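Local coordinates for protein enolase from the environmental genome shotgun sequencing of the Sargasso Sea (PDB 2QGY) that is of unconfirmed function but binds magnesium in an enolase-superfamily barrel, and so probably abstracts a proton next to a carboxylate group of its substrate, at residues Ala140-Asp145 against Leu154-Lys159; Gly167-Pro172 against Pro222-Glu227; Gln182-Val187 against Leu197-Ala202. All coordinates share one frame; numbering follows the deposited sequence.

All three contacts belong to the beta/alpha barrel of the enolase superfamily and reach the same curled sheet. Interaction 1 comes first along the chain and closes before the others open; interaction 3 is nested inside the loop that interaction 2 closes. Strands 135-141, 168-170, 197-200 and 224-226 are successive parallel neighbours, so the contacts lie close together: the centres of interactions 2 and 3 are about 6 Å apart, and that of interaction 1 is about 12 and 11 Å from them. Interactions 1 and 3 pack helices 150-162 and 177-191 on the outside of the barrel, where Ile-157 touches Val-187. Interaction 2 lies inside; its Glu-226 and Asp-200 of interaction 3 both bind the magnesium.

Interaction 1: Ala140-Asp145 against Leu154-Lys159; sequences ATCWSD and LRQIEK
The thiol of Cys-142 reaches toward helix 150-162 and rests over two side chains of successive residues, Gln-156 and Ile-157. Its SG lies 3.9 Å from CG of Gln-156 and 4.0 Å from CG1 of Ile-157, so one sulfur atom makes both contacts across the pair. Swinging SG away from the backbone N (chi1 -169°) sends it out from the sheet to the helix. Gln-156 meets it with the aliphatic part of its chain, which then bends at chi2 (72°) and turns the amide to the side, where OE1 accepts a hydrogen bond from NZ of Lys-159 at 3.0 Å. That lysine also forms a salt bridge with Asp-28. The contact joins elements of the beta-alpha-beta unit made by strand 135-141, helix 150-162 and strand 168-170, part of the enolase-superfamily barrel. Tyr-153 and Phe-160 of the same helix also touch Cys-142, and Trp-30 lies against both Cys-142 and Gln-156. Ile-157 also meets Ile-170 of the next strand and Val-187 of helix 177-191. The Cys-142 side chain lies about 12 Å from the magnesium, on the helix side of the sheet.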
loop_
_atom_site.group_PDB
_atom_site.type_symbol
_atom_site.label_atom_id
_atom_site.label_comp_id
_atom_site.label_asym_id
_atom_site.label_seq_id
_atom_site.Cartn_x
_atom_site.Cartn_y
_atom_site.Cartn_z
ATOM N N ALA A 140 9.545 -24.660 -8.938
ATOM C CA ALA A 140 9.993 -23.718 -9.944
ATOM C C ALA A 140 8.841 -23.075 -10.658
ATOM O O ALA A 140 7.895 -23.754 -11.117
ATOM C CB ALA A 140 10.906 -24.413 -10.949
ATOM N N THR A 141 8.926 -21.754 -10.791
ATOM C CA THR A 141 7.914 -20.997 -11.504
ATOM C C THR A 141 8.342 -20.772 -12.939
ATOM O O THR A 141 9.465 -20.362 -13.199
ATOM C CB THR A 141 7.642 -19.649 -10.810
ATOM O OG1 THR A 141 7.040 -19.908 -9.546
ATOM C CG2 THR A 141 6.721 -18.772 -11.624
ATOM N N CYS A 142 7.437 -21.095 -13.864
ATOM C CA CYS A 142 7.676 -20.931 -15.307
ATOM C C CYS A 142 6.894 -19.727 -15.817
ATOM O O CYS A 142 5.686 -19.810 -16.065
ATOM C CB CYS A 142 7.186 -22.152 -16.076
ATOM S SG CYS A 142 7.767 -22.077 -17.753
ATOM N N TRP A 143 7.571 -18.597 -15.949
ATOM C CA TRP A 143 6.926 -17.389 -16.377
ATOM C C TRP A 143 7.893 -16.532 -17.177
ATOM O O TRP A 143 9.069 -16.432 -16.826
ATOM C CB TRP A 143 6.473 -16.595 -15.136
ATOM C CG TRP A 143 5.710 -15.358 -15.488
ATOM C CD1 TRP A 143 4.348 -15.245 -15.679
ATOM C CD2 TRP A 143 6.254 -14.060 -15.712
ATOM N NE1 TRP A 143 4.023 -13.952 -16.016
ATOM C CE2 TRP A 143 5.174 -13.199 -16.021
ATOM C CE3 TRP A 143 7.556 -13.521 -15.641
ATOM C CZ2 TRP A 143 5.357 -11.835 -16.291
ATOM C CZ3 TRP A 143 7.732 -12.173 -15.920
ATOM C CH2 TRP A 143 6.641 -11.347 -16.229
ATOM N N SER A 144 7.396 -15.906 -18.239
ATOM C CA SER A 144 8.213 -14.938 -18.991
ATOM C C SER A 144 7.438 -13.684 -19.431
ATOM O O SER A 144 6.241 -13.747 -19.731
ATOM C CB SER A 144 8.860 -15.581 -20.213
ATOM O OG SER A 144 9.610 -14.600 -20.932
ATOM N N ASP A 145 8.135 -12.554 -19.479
ATOM C CA ASP A 145 7.549 -11.310 -19.999
ATOM C C ASP A 145 7.759 -11.135 -21.498
ATOM O O ASP A 145 7.271 -10.158 -22.077
ATOM C CB ASP A 145 8.059 -10.075 -19.245
ATOM C CG ASP A 145 9.519 -9.758 -19.535
ATOM O OD1 ASP A 145 10.312 -10.710 -19.706
ATOM O OD2 ASP A 145 9.865 -8.542 -19.559
ATOM N N LEU A 154 6.272 -25.114 -23.280
ATOM C CA LEU A 154 6.428 -26.574 -23.177
ATOM C C LEU A 154 7.871 -27.060 -23.149
ATOM O O LEU A 154 8.211 -27.916 -22.334
ATOM C CB LEU A 154 5.616 -27.300 -24.263
ATOM C CG LEU A 154 4.104 -27.077 -24.219
ATOM C CD1 LEU A 154 3.475 -27.631 -25.483
ATOM C CD2 LEU A 154 3.455 -27.685 -22.980
ATOM N N ARG A 155 8.722 -26.509 -24.016
ATOM C CA ARG A 155 10.138 -26.880 -24.049
ATOM C C ARG A 155 10.846 -26.401 -22.777
ATOM O O ARG A 155 11.732 -27.079 -22.253
ATOM C CB ARG A 155 10.841 -26.323 -25.298
ATOM C CG ARG A 155 10.314 -26.877 -26.644
ATOM C CD ARG A 155 10.898 -26.138 -27.872
ATOM N NE ARG A 155 10.635 -24.692 -27.851
ATOM C CZ ARG A 155 11.550 -23.760 -27.573
ATOM N NH1 ARG A 155 12.810 -24.110 -27.304
ATOM N NH2 ARG A 155 11.210 -22.473 -27.563
ATOM N N GLN A 156 10.423 -25.247 -22.261
ATOM C CA GLN A 156 10.942 -24.763 -20.976
ATOM C C GLN A 156 10.465 -25.652 -19.836
ATOM O O GLN A 156 11.194 -25.878 -18.877
ATOM C CB GLN A 156 10.520 -23.315 -20.721
ATOM C CG GLN A 156 11.198 -22.640 -19.494
ATOM C CD GLN A 156 12.667 -22.298 -19.693
ATOM O OE1 GLN A 156 13.320 -22.790 -20.611
ATOM N NE2 GLN A 156 13.195 -21.441 -18.823
ATOM N N ILE A 157 9.232 -26.138 -19.936
ATOM C CA ILE A 157 8.692 -27.044 -18.913
ATOM C C ILE A 157 9.400 -28.415 -18.957
ATOM O O ILE A 157 9.623 -29.010 -17.922
ATOM C CB ILE A 157 7.124 -27.113 -18.972
ATOM C CG1 ILE A 157 6.532 -25.799 -18.446
ATOM C CG2 ILE A 157 6.575 -28.268 -18.132
ATOM C CD1 ILE A 157 5.301 -25.359 -19.162
ATOM N N GLU A 158 9.778 -28.898 -20.146
ATOM C CA GLU A 158 10.644 -30.092 -20.255
ATOM C C GLU A 158 11.985 -29.920 -19.532
ATOM O O GLU A 158 12.479 -30.852 -18.881
ATOM C CB GLU A 158 10.947 -30.410 -21.710
ATOM C CG GLU A 158 9.926 -31.231 -22.435
ATOM C CD GLU A 158 10.237 -31.291 -23.909
ATOM O OE1 GLU A 158 11.454 -31.366 -24.246
ATOM O OE2 GLU A 158 9.273 -31.241 -24.718
ATOM N N LYS A 159 12.573 -28.736 -19.688
ATOM C CA LYS A 159 13.850 -28.392 -19.077
ATOM C C LYS A 159 13.722 -28.475 -17.558
ATOM O O LYS A 159 14.474 -29.180 -16.910
ATOM C CB LYS A 159 14.276 -26.994 -19.534
ATOM C CG LYS A 159 15.641 -26.536 -19.037
ATOM C CD LYS A 159 15.870 -25.028 -19.282
ATOM C CE LYS A 159 16.176 -24.701 -20.754
ATOM N NZ LYS A 159 16.248 -23.215 -21.048
#

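Interaction 2: Gly167-Pro172 against Pro222-Glu227; sequences GIKIYP and PYWIEE. With MG (magnesium ion), chain C.
Trp-224 begins the contact from 222-227, its indole NE1 standing 4.0 Å from CD of Lys-169, an oblique approach by the aliphatic part of the lysine. The same NE1 donates to OE1 of Glu-226, two residues further along the chain, at 3.1 Å and with an N-H...O angle of 143°; it takes the anti lone pair of that oxygen. Glu-226 itself is the centre of the contact. Its chain runs out fully extended, CG anti to the backbone N (chi1 176°), and brings the carboxylate up to the metal, with OE2 2.0 Å from the magnesium. Lys-169 crosses it at about a right angle. The ammonium NZ forms a salt bridge to OE1 at 2.9 Å on the syn side, 21° out of the carboxylate plane, and a weak bond to OE2 (3.1 Å). OE1 thus accepts from lysine and indole together, which fixes the rotation of the carboxylate while OE2 serves the metal. A metal-bound water accepts from NZ and also bonds to the Tyr-171 hydroxyl. Glu-227 comes last, its OE1 taking a hydrogen bond at 2.7 Å from another water of the magnesium. Asp-200 and Glu-252 complete the ligand set, the three-carboxylate site known from the enolase superfamily. Strand 197-200 runs between these two strands in the barrel wall, helix 177-191 covers Ile-168 and Ile-170 from outside, and strand 248-250 flanks Trp-224 and Glu-226.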
loop_
_atom_site.group_PDB
_atom_site.type_symbol
_atom_site.label_atom_id
_atom_site.label_comp_id
_atom_site.label_asym_id
_atom_site.label_seq_id
_atom_site.Cartn_x
_atom_site.Cartn_y
_atom_site.Cartn_z
ATOM N N GLY A 167 8.288 -29.278 -7.751
ATOM C CA GLY A 167 7.032 -28.867 -8.369
ATOM C C GLY A 167 7.281 -27.863 -9.473
ATOM O O GLY A 167 8.366 -27.310 -9.568
ATOM N N ILE A 168 6.291 -27.654 -10.330
ATOM C CA ILE A 168 6.377 -26.602 -11.352
ATOM C C ILE A 168 5.095 -25.779 -11.293
ATOM O O ILE A 168 3.983 -26.344 -11.242
ATOM C CB ILE A 168 6.580 -27.190 -12.785
ATOM C CG1 ILE A 168 7.977 -27.811 -12.904
ATOM C CG2 ILE A 168 6.415 -26.101 -13.872
ATOM C CD1 ILE A 168 8.199 -28.647 -14.176
ATOM N N LYS A 169 5.244 -24.452 -11.254
ATOM C CA LYS A 169 4.084 -23.563 -11.322
ATOM C C LYS A 169 3.944 -22.928 -12.706
ATOM O O LYS A 169 4.889 -22.360 -13.226
ATOM C CB LYS A 169 4.113 -22.506 -10.200
ATOM C CG LYS A 169 2.830 -21.706 -10.150
ATOM C CD LYS A 169 2.704 -20.802 -8.925
ATOM C CE LYS A 169 3.720 -19.632 -8.945
ATOM N NZ LYS A 169 3.741 -18.879 -7.627
ATOM N N ILE A 170 2.771 -23.076 -13.328
ATOM C CA ILE A 170 2.491 -22.462 -14.622
ATOM C C ILE A 170 1.353 -21.442 -14.563
ATOM O O ILE A 170 0.621 -21.358 -13.554
ATOM C CB ILE A 170 2.147 -23.544 -15.679
ATOM C CG1 ILE A 170 0.932 -24.348 -15.205
ATOM C CG2 ILE A 170 3.367 -24.484 -15.912
ATOM C CD1 ILE A 170 0.292 -25.209 -16.267
ATOM N N TYR A 171 1.217 -20.660 -15.629
ATOM C CA TYR A 171 0.190 -19.640 -15.738
ATOM C C TYR A 171 -0.715 -20.009 -16.916
ATOM O O TYR A 171 -0.447 -19.617 -18.056
ATOM C CB TYR A 171 0.822 -18.254 -15.947
ATOM C CG TYR A 171 1.554 -17.708 -14.728
ATOM C CD1 TYR A 171 1.049 -16.615 -14.017
ATOM C CD2 TYR A 171 2.745 -18.274 -14.312
ATOM C CE1 TYR A 171 1.742 -16.108 -12.878
ATOM C CE2 TYR A 171 3.426 -17.782 -13.186
ATOM C CZ TYR A 171 2.898 -16.716 -12.483
ATOM O OH TYR A 171 3.596 -16.222 -11.383
ATOM N N PRO A 172 -1.776 -20.794 -16.643
ATOM C CA PRO A 172 -2.543 -21.479 -17.689
ATOM C C PRO A 172 -3.702 -20.671 -18.270
ATOM O O PRO A 172 -4.367 -21.159 -19.184
ATOM C CB PRO A 172 -3.063 -22.713 -16.949
ATOM C CG PRO A 172 -3.359 -22.176 -15.564
ATOM C CD PRO A 172 -2.277 -21.139 -15.296
ATOM N N PRO A 222 -4.400 -30.449 -10.003
ATOM C CA PRO A 222 -3.455 -29.384 -9.640
ATOM C C PRO A 222 -3.104 -29.387 -8.147
ATOM O O PRO A 222 -3.948 -29.650 -7.285
ATOM C CB PRO A 222 -4.180 -28.094 -10.034
ATOM C CG PRO A 222 -5.598 -28.445 -10.201
ATOM C CD PRO A 222 -5.683 -29.927 -10.492
ATOM N N TYR A 223 -1.854 -29.110 -7.852
ATOM C CA TYR A 223 -1.400 -29.098 -6.481
ATOM C C TYR A 223 -2.014 -27.927 -5.714
ATOM O O TYR A 223 -2.331 -28.059 -4.512
ATOM C CB TYR A 223 0.128 -29.056 -6.450
ATOM C CG TYR A 223 0.712 -29.266 -5.079
ATOM C CD1 TYR A 223 0.927 -30.556 -4.583
ATOM C CD2 TYR A 223 1.079 -28.179 -4.287
ATOM C CE1 TYR A 223 1.451 -30.756 -3.309
ATOM C CE2 TYR A 223 1.619 -28.355 -3.026
ATOM C CZ TYR A 223 1.810 -29.643 -2.533
ATOM O OH TYR A 223 2.336 -29.799 -1.264
ATOM N N TRP A 224 -2.110 -26.780 -6.387
ATOM C CA TRP A 224 -2.813 -25.618 -5.813
ATOM C C TRP A 224 -3.245 -24.670 -6.884
ATOM O O TRP A 224 -2.795 -24.777 -8.018
ATOM C CB TRP A 224 -1.995 -24.918 -4.716
ATOM C CG TRP A 224 -0.823 -24.013 -5.096
ATOM C CD1 TRP A 224 -0.791 -22.981 -6.015
ATOM C CD2 TRP A 224 0.441 -24.004 -4.445
ATOM N NE1 TRP A 224 0.449 -22.364 -5.978
ATOM C CE2 TRP A 224 1.224 -22.988 -5.041
ATOM C CE3 TRP A 224 0.997 -24.778 -3.417
ATOM C CZ2 TRP A 224 2.537 -22.717 -4.626
ATOM C CZ3 TRP A 224 2.309 -24.511 -3.008
ATOM C CH2 TRP A 224 3.054 -23.482 -3.614
ATOM N N ILE A 225 -4.147 -23.761 -6.521
ATOM C CA ILE A 225 -4.700 -22.785 -7.431
ATOM C C ILE A 225 -4.396 -21.444 -6.783
ATOM O O ILE A 225 -4.888 -21.153 -5.684
ATOM C CB ILE A 225 -6.258 -22.930 -7.557
ATOM C CG1 ILE A 225 -6.638 -24.273 -8.203
ATOM C CG2 ILE A 225 -6.847 -21.780 -8.410
ATOM C CD1 ILE A 225 -6.047 -24.514 -9.567
ATOM N N GLU A 226 -3.606 -20.635 -7.470
ATOM C CA GLU A 226 -3.088 -19.418 -6.886
ATOM C C GLU A 226 -3.797 -18.196 -7.473
ATOM O O GLU A 226 -4.018 -18.109 -8.689
ATOM C CB GLU A 226 -1.579 -19.382 -7.137
ATOM C CG GLU A 226 -0.919 -18.136 -6.662
ATOM C CD GLU A 226 0.610 -18.248 -6.713
ATOM O OE1 GLU A 226 1.166 -19.353 -6.490
ATOM O OE2 GLU A 226 1.234 -17.206 -6.929
ATOM N N GLU A 227 -4.210 -17.284 -6.576
ATOM C CA GLU A 227 -4.880 -16.047 -6.951
ATOM C C GLU A 227 -6.026 -16.236 -7.976
ATOM O O GLU A 227 -6.065 -15.561 -8.990
ATOM C CB GLU A 227 -3.870 -15.024 -7.458
ATOM C CG GLU A 227 -2.876 -14.583 -6.392
ATOM C CD GLU A 227 -2.588 -13.125 -6.526
ATOM O OE1 GLU A 227 -1.827 -12.803 -7.464
ATOM O OE2 GLU A 227 -3.172 -12.304 -5.747
HETATM MG MG MG C . 1.349 -15.608 -8.175
HETATM O O HOH W 1 3.385 -16.134 -8.547
HETATM O O HOH W 2 -0.558 -14.891 -8.500
HETATM O O HOH W 3 1.840 -14.102 -9.416
#

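Interaction 3: Gln182-Val187 against Leu197-Ala202; sequences QFVEKV and LMLDLA. With MG (magnesium ion), chain C.
Leu-197 splits its two methyls between Val-187 and Val-184 of helix 177-191, on the same short strand that carries a magnesium ligand, Asp-200. The helix and the strand belong to the beta-alpha-beta unit of strand 168-170, helix 177-191 and strand 197-200; the axes of 182-187 and 197-200 approach to 11.0 Å and run nearly antiparallel, at 158°. The packing between them is wholly apolar. Leu-197 fits between the two valines, which are one helical turn apart. Its CD1 comes within 3.6 Å of CG1 of Val-187, and its CD2 lies 4.2 Å from CG1 of Val-184. In both valines CG1 stands anti to the backbone N (chi1 -179° for Val-184, 170° for Val-187), the branch each of them presents to the leucine. Val-184 turns its other methyl to Leu-199, whose side chain bends in from the flank of the strand and makes the looser approach, CG2 of Val-184 to CD2 of Leu-199 at 4.4 Å. Phe-213 and Val-217 of helix 207-217 close over Val-184. At the end of the strand Asp-200 divides its carboxylate between metal and water: OD2 binds the magnesium at 2.0 Å, and OD1 accepts a hydrogen bond at 2.6 Å from a water that is itself a ligand of the ion.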
loop_
_atom_site.group_PDB
_atom_site.type_symbol
_atom_site.label_atom_id
_atom_site.label_comp_id
_atom_site.label_asym_id
_atom_site.label_seq_id
_atom_site.Cartn_x
_atom_site.Cartn_y
_atom_site.Cartn_z
ATOM N N GLN A 182 -5.909 -27.386 -22.818
ATOM C CA GLN A 182 -4.914 -28.047 -23.671
ATOM C C GLN A 182 -3.511 -27.861 -23.139
ATOM O O GLN A 182 -2.715 -28.805 -23.086
ATOM C CB GLN A 182 -4.970 -27.520 -25.112
ATOM C CG GLN A 182 -5.743 -28.417 -26.056
ATOM C CD GLN A 182 -5.521 -29.897 -25.768
ATOM O OE1 GLN A 182 -4.413 -30.422 -25.949
ATOM N NE2 GLN A 182 -6.574 -30.573 -25.296
ATOM N N PHE A 183 -3.224 -26.628 -22.740
ATOM C CA PHE A 183 -1.954 -26.302 -22.130
ATOM C C PHE A 183 -1.705 -27.111 -20.856
ATOM O O PHE A 183 -0.633 -27.692 -20.709
ATOM C CB PHE A 183 -1.860 -24.798 -21.873
ATOM C CG PHE A 183 -0.555 -24.373 -21.280
ATOM C CD1 PHE A 183 0.654 -24.841 -21.801
ATOM C CD2 PHE A 183 -0.524 -23.523 -20.178
ATOM C CE1 PHE A 183 1.874 -24.460 -21.248
ATOM C CE2 PHE A 183 0.687 -23.132 -19.618
ATOM C CZ PHE A 183 1.892 -23.603 -20.141
ATOM N N VAL A 184 -2.688 -27.178 -19.955
ATOM C CA VAL A 184 -2.516 -27.955 -18.716
ATOM C C VAL A 184 -2.318 -29.438 -19.043
ATOM O O VAL A 184 -1.477 -30.110 -18.441
ATOM C CB VAL A 184 -3.683 -27.751 -17.696
ATOM C CG1 VAL A 184 -3.435 -28.538 -16.442
ATOM C CG2 VAL A 184 -3.859 -26.270 -17.334
ATOM N N GLU A 185 -3.081 -29.936 -20.012
ATOM C CA GLU A 185 -3.004 -31.346 -20.405
ATOM C C GLU A 185 -1.622 -31.732 -20.914
ATOM O O GLU A 185 -1.028 -32.709 -20.435
ATOM C CB GLU A 185 -4.068 -31.680 -21.446
ATOM C CG GLU A 185 -4.198 -33.183 -21.704
ATOM C CD GLU A 185 -5.256 -33.515 -22.728
ATOM O OE1 GLU A 185 -5.969 -32.596 -23.190
ATOM O OE2 GLU A 185 -5.379 -34.712 -23.076
ATOM N N LYS A 186 -1.110 -30.957 -21.870
ATOM C CA LYS A 186 0.245 -31.143 -22.402
ATOM C C LYS A 186 1.317 -31.063 -21.315
ATOM O O LYS A 186 2.265 -31.850 -21.308
ATOM C CB LYS A 186 0.512 -30.133 -23.523
ATOM C CG LYS A 186 -0.379 -30.385 -24.745
ATOM C CD LYS A 186 -0.691 -29.114 -25.546
ATOM C CE LYS A 186 0.085 -29.027 -26.855
ATOM N NZ LYS A 186 -0.622 -28.122 -27.795
ATOM N N VAL A 187 1.158 -30.135 -20.367
ATOM C CA VAL A 187 2.118 -30.041 -19.275
ATOM C C VAL A 187 2.131 -31.320 -18.432
ATOM O O VAL A 187 3.189 -31.865 -18.124
ATOM C CB VAL A 187 1.850 -28.806 -18.354
ATOM C CG1 VAL A 187 2.703 -28.891 -17.115
ATOM C CG2 VAL A 187 2.112 -27.505 -19.108
ATOM N N LEU A 197 1.922 -29.928 -9.683
ATOM C CA LEU A 197 1.735 -28.941 -10.720
ATOM C C LEU A 197 0.864 -27.834 -10.132
ATOM O O LEU A 197 -0.331 -28.018 -9.896
ATOM C CB LEU A 197 1.085 -29.541 -11.974
ATOM C CG LEU A 197 0.733 -28.597 -13.119
ATOM C CD1 LEU A 197 1.995 -27.924 -13.713
ATOM C CD2 LEU A 197 -0.038 -29.370 -14.207
ATOM N N MET A 198 1.468 -26.682 -9.882
ATOM C CA MET A 198 0.676 -25.537 -9.411
ATOM C C MET A 198 0.246 -24.577 -10.507
ATOM O O MET A 198 0.936 -24.403 -11.517
ATOM C CB MET A 198 1.301 -24.820 -8.205
ATOM C CG MET A 198 2.679 -25.160 -7.707
ATOM S SD MET A 198 3.404 -26.809 -7.531
ATOM C CE MET A 198 4.223 -26.749 -5.977
ATOM N N LEU A 199 -0.924 -23.966 -10.319
ATOM C CA LEU A 199 -1.525 -23.152 -11.344
ATOM C C LEU A 199 -1.723 -21.758 -10.780
ATOM O O LEU A 199 -2.420 -21.576 -9.787
ATOM C CB LEU A 199 -2.884 -23.742 -11.810
ATOM C CG LEU A 199 -2.940 -25.202 -12.340
ATOM C CD1 LEU A 199 -4.365 -25.576 -12.808
ATOM C CD2 LEU A 199 -1.930 -25.449 -13.461
ATOM N N ASP A 200 -1.097 -20.784 -11.420
ATOM C CA ASP A 200 -1.259 -19.412 -11.020
ATOM C C ASP A 200 -2.208 -18.749 -11.982
ATOM O O ASP A 200 -1.875 -18.499 -13.129
ATOM C CB ASP A 200 0.104 -18.686 -10.966
ATOM C CG ASP A 200 0.009 -17.335 -10.269
ATOM O OD1 ASP A 200 -1.063 -16.710 -10.317
ATOM O OD2 ASP A 200 1.028 -16.903 -9.668
ATOM N N LEU A 201 -3.432 -18.500 -11.520
ATOM C CA LEU A 201 -4.438 -17.838 -12.367
ATOM C C LEU A 201 -4.266 -16.328 -12.516
ATOM O O LEU A 201 -4.855 -15.734 -13.420
ATOM C CB LEU A 201 -5.859 -18.133 -11.887
ATOM C CG LEU A 201 -6.206 -19.615 -11.703
ATOM C CD1 LEU A 201 -7.747 -19.814 -11.608
ATOM C CD2 LEU A 201 -5.582 -20.482 -12.774
ATOM N N ALA A 202 -3.478 -15.714 -11.637
ATOM C CA ALA A 202 -3.074 -14.315 -11.805
ATOM C C ALA A 202 -4.273 -13.329 -11.845
ATOM O O ALA A 202 -4.269 -12.357 -12.599
ATOM C CB ALA A 202 -2.190 -14.166 -13.066
HETATM MG MG MG C . 1.349 -15.608 -8.175
HETATM O O HOH W 2 -0.558 -14.891 -8.500
HETATM O O HOH W 3 1.840 -14.102 -9.416
HETATM O O HOH W 1 3.385 -16.134 -8.547
#